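Local coordinates for hypothetical protein PH1109 (Pyrococcus horikoshii, PDB 2D59) that is of unknown function but belongs to the CoA-binding family of Rossmann-like domains, at residues A26-S31 with V81-K86. Residues are numbered along the deposited sequence; the frame is centred on the assembly and turned at random.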
ATOM      1  N   ALA A  26       1.848  -0.053  -5.359  1.00 21.12           N
ATOM      2  CA  ALA A  26       3.129   0.584  -5.114  1.00 20.07           C
ATOM      3  C   ALA A  26       3.311   0.327  -3.620  1.00 21.90           C
ATOM      4  O   ALA A  26       2.537   0.826  -2.799  1.00 22.35           O
ATOM      5  CB  ALA A  26       3.050   2.077  -5.397  1.00 23.23           C
ATOM      6  N   LEU A  27       4.314  -0.467  -3.263  1.00 18.02           N
ATOM      7  CA  LEU A  27       4.534  -0.792  -1.861  1.00 16.54           C
ATOM      8  C   LEU A  27       5.693   0.022  -1.301  1.00 21.84           C
ATOM      9  O   LEU A  27       6.863  -0.280  -1.545  1.00 21.00           O
ATOM     10  CB  LEU A  27       4.788  -2.298  -1.721  1.00 18.99           C
ATOM     11  CG  LEU A  27       4.643  -2.907  -0.324  1.00 20.27           C
ATOM     12  CD1 LEU A  27       4.022  -4.302  -0.423  1.00 19.94           C
ATOM     13  CD2 LEU A  27       6.002  -2.954   0.352  1.00 21.41           C
ATOM     14  N   VAL A  28       5.336   1.060  -0.547  1.00 21.22           N
ATOM     15  CA  VAL A  28       6.295   1.980   0.057  1.00 20.37           C
ATOM     16  C   VAL A  28       6.875   1.446   1.357  1.00 23.31           C
ATOM     17  O   VAL A  28       6.146   1.000   2.246  1.00 22.38           O
ATOM     18  CB  VAL A  28       5.630   3.346   0.324  1.00 22.91           C
ATOM     19  CG1 VAL A  28       6.648   4.327   0.873  1.00 25.08           C
ATOM     20  CG2 VAL A  28       5.005   3.873  -0.960  1.00 23.58           C
ATOM     21  N   GLY A  29       8.197   1.512   1.475  1.00 22.58           N
ATOM     22  CA  GLY A  29       8.850   1.007   2.664  1.00 18.16           C
ATOM     23  C   GLY A  29       9.294  -0.425   2.441  1.00 18.72           C
ATOM     24  O   GLY A  29       9.603  -1.141   3.393  1.00 24.23           O
ATOM     25  N   ALA A  30       9.323  -0.837   1.176  1.00 19.31           N
ATOM     26  CA  ALA A  30       9.731  -2.191   0.812  1.00 20.82           C
ATOM     27  C   ALA A  30      11.084  -2.524   1.429  1.00 24.01           C
ATOM     28  O   ALA A  30      11.959  -1.663   1.532  1.00 22.57           O
ATOM     29  CB  ALA A  30       9.797  -2.328  -0.703  1.00 20.25           C
ATOM     30  N   SER A  31      11.253  -3.781   1.827  1.00 19.98           N
ATOM     31  CA  SER A  31      12.491  -4.220   2.460  1.00 22.03           C
ATOM     32  C   SER A  31      12.850  -5.654   2.089  1.00 22.09           C
ATOM     33  O   SER A  31      11.975  -6.504   1.938  1.00 20.93           O
ATOM     34  CB  SER A  31      12.348  -4.106   3.981  1.00 26.63           C
ATOM     35  OG  SER A  31      13.439  -4.709   4.653  1.00 25.55           O
ATOM     36  N   VAL A  81      -1.464   2.628  -3.144  1.00 19.65           N
ATOM     37  CA  VAL A  81      -0.193   2.956  -2.519  1.00 18.36           C
ATOM     38  C   VAL A  81      -0.262   2.380  -1.107  1.00 19.37           C
ATOM     39  O   VAL A  81      -0.942   2.915  -0.226  1.00 21.22           O
ATOM     40  CB  VAL A  81       0.042   4.476  -2.465  1.00 21.25           C
ATOM     41  CG1 VAL A  81       1.363   4.769  -1.765  1.00 25.52           C
ATOM     42  CG2 VAL A  81       0.070   5.043  -3.877  1.00 30.57           C
ATOM     43  N   ASP A  82       0.446   1.273  -0.916  1.00 19.70           N
ATOM     44  CA  ASP A  82       0.483   0.536   0.343  1.00 18.93           C
ATOM     45  C   ASP A  82       1.646   1.029   1.199  1.00 19.18           C
ATOM     46  O   ASP A  82       2.805   0.738   0.904  1.00 19.34           O
ATOM     47  CB  ASP A  82       0.629  -0.949   0.005  1.00 18.48           C
ATOM     48  CG  ASP A  82       0.366  -1.851   1.180  1.00 16.28           C
ATOM     49  OD1 ASP A  82      -0.359  -1.439   2.107  1.00 18.93           O
ATOM     50  OD2 ASP A  82       0.875  -2.992   1.152  1.00 19.06           O
ATOM     51  N   LEU A  83       1.328   1.761   2.264  1.00 17.55           N
ATOM     52  CA  LEU A  83       2.344   2.352   3.137  1.00 17.71           C
ATOM     53  C   LEU A  83       2.820   1.562   4.352  1.00 16.73           C
ATOM     54  O   LEU A  83       2.026   1.146   5.192  1.00 18.15           O
ATOM     55  CB  LEU A  83       1.860   3.718   3.627  1.00 18.25           C
ATOM     56  CG  LEU A  83       1.448   4.762   2.587  1.00 21.68           C
ATOM     57  CD1 LEU A  83       0.695   5.882   3.287  1.00 25.23           C
ATOM     58  CD2 LEU A  83       2.673   5.297   1.856  1.00 22.40           C
ATOM     59  N   PHE A  84       4.135   1.402   4.459  1.00 21.02           N
ATOM     60  CA  PHE A  84       4.741   0.701   5.583  1.00 23.62           C
ATOM     61  C   PHE A  84       5.666   1.624   6.379  1.00 29.04           C
ATOM     62  O   PHE A  84       6.339   1.183   7.311  1.00 36.25           O
ATOM     63  CB  PHE A  84       5.522  -0.519   5.086  1.00 20.91           C
ATOM     64  CG  PHE A  84       4.650  -1.683   4.712  1.00 18.93           C
ATOM     65  CD1 PHE A  84       4.248  -2.604   5.676  1.00 18.83           C
ATOM     66  CD2 PHE A  84       4.210  -1.847   3.401  1.00 19.48           C
ATOM     67  CE1 PHE A  84       3.417  -3.676   5.339  1.00 16.04           C
ATOM     68  CE2 PHE A  84       3.379  -2.912   3.055  1.00 21.09           C
ATOM     69  CZ  PHE A  84       2.985  -3.827   4.024  1.00 15.77           C
ATOM     70  N   VAL A  85       5.681   2.906   6.025  1.00 23.68           N
ATOM     71  CA  VAL A  85       6.540   3.876   6.706  1.00 26.63           C
ATOM     72  C   VAL A  85       5.880   4.603   7.881  1.00 27.73           C
ATOM     73  O   VAL A  85       4.658   4.600   8.028  1.00 27.66           O
ATOM     74  CB  VAL A  85       7.080   4.931   5.713  1.00 23.77           C
ATOM     75  CG1 VAL A  85       7.917   4.249   4.640  1.00 27.95           C
ATOM     76  CG2 VAL A  85       5.929   5.706   5.081  1.00 24.37           C
ATOM     77  N   LYS A  86       6.713   5.227   8.711  1.00 28.37           N
ATOM     78  CA  LYS A  86       6.250   5.955   9.889  1.00 30.49           C
ATOM     79  C   LYS A  86       5.276   7.061   9.504  1.00 26.20           C
ATOM     80  O   LYS A  86       5.388   7.654   8.434  1.00 28.42           O
ATOM     81  CB  LYS A  86       7.445   6.560  10.636  1.00 32.87           C
ATOM     82  CG  LYS A  86       8.688   5.686  10.621  1.00 41.23           C
ATOM     83  CD  LYS A  86       8.395   4.272  11.100  1.00 46.11           C
ATOM     84  CE  LYS A  86       9.541   3.334  10.745  1.00 51.41           C
ATOM     85  NZ  LYS A  86       9.798   3.321   9.272  1.00 48.86           N
TER
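Val28 sits in the middle of this contact, gripped through its backbone by strand 80-83 and the residue that follows it. Val28 N donates to Asp82 O at 2.9 Å. One step earlier Asp82 N reaches Ala26 O at 2.8 Å. These two bonds join parallel strands in register, Ala26 beside Val81, Leu27 beside Asp82 and Val28 beside Leu83. A third, from Phe84 N to Val28 O at 3.0 Å, carries the pairing one residue past the end of strand 80-83.

On the face carrying Val28, CG2 meets Val81 CG1 at 3.8 Å, while Leu83 CD2 lies alongside Val28 CB and CG2. Val28 CG1, anti to the backbone N (chi1 -177°), is carried forward to Val85 CG1 at 4.0 Å. Tyr93 of helix 87-100 packs on both Val28 and Leu83.

The other face pairs Leu27 with Asp82, side by side. Leu27 turns CG obliquely to the Phe84 ring, 3.6 Å from CE2, and keeps CD1 3.8 Å from Asp82 OD2. Val28 O lies at the edge of that ring, in its plane. Helix 37-47 covers this side, with Met42 and Leu45 on Leu27 and Ala38 and Val41 on Phe84; Asp82 OD1 is held by Gln108.

Beyond the strand, Gly29 takes a positive phi (94°) at the third position of a type II turn from Leu27 to Ala30, its CA 3.9 Å from Val85 CG1. Strand 80-83 is the middle of five parallel strands, with 24-28 between it and edge strand 51-55; helices on both faces and loops leaving the C-terminal strand ends are characteristic of the Rossmann-like fold of CoA-binding domains.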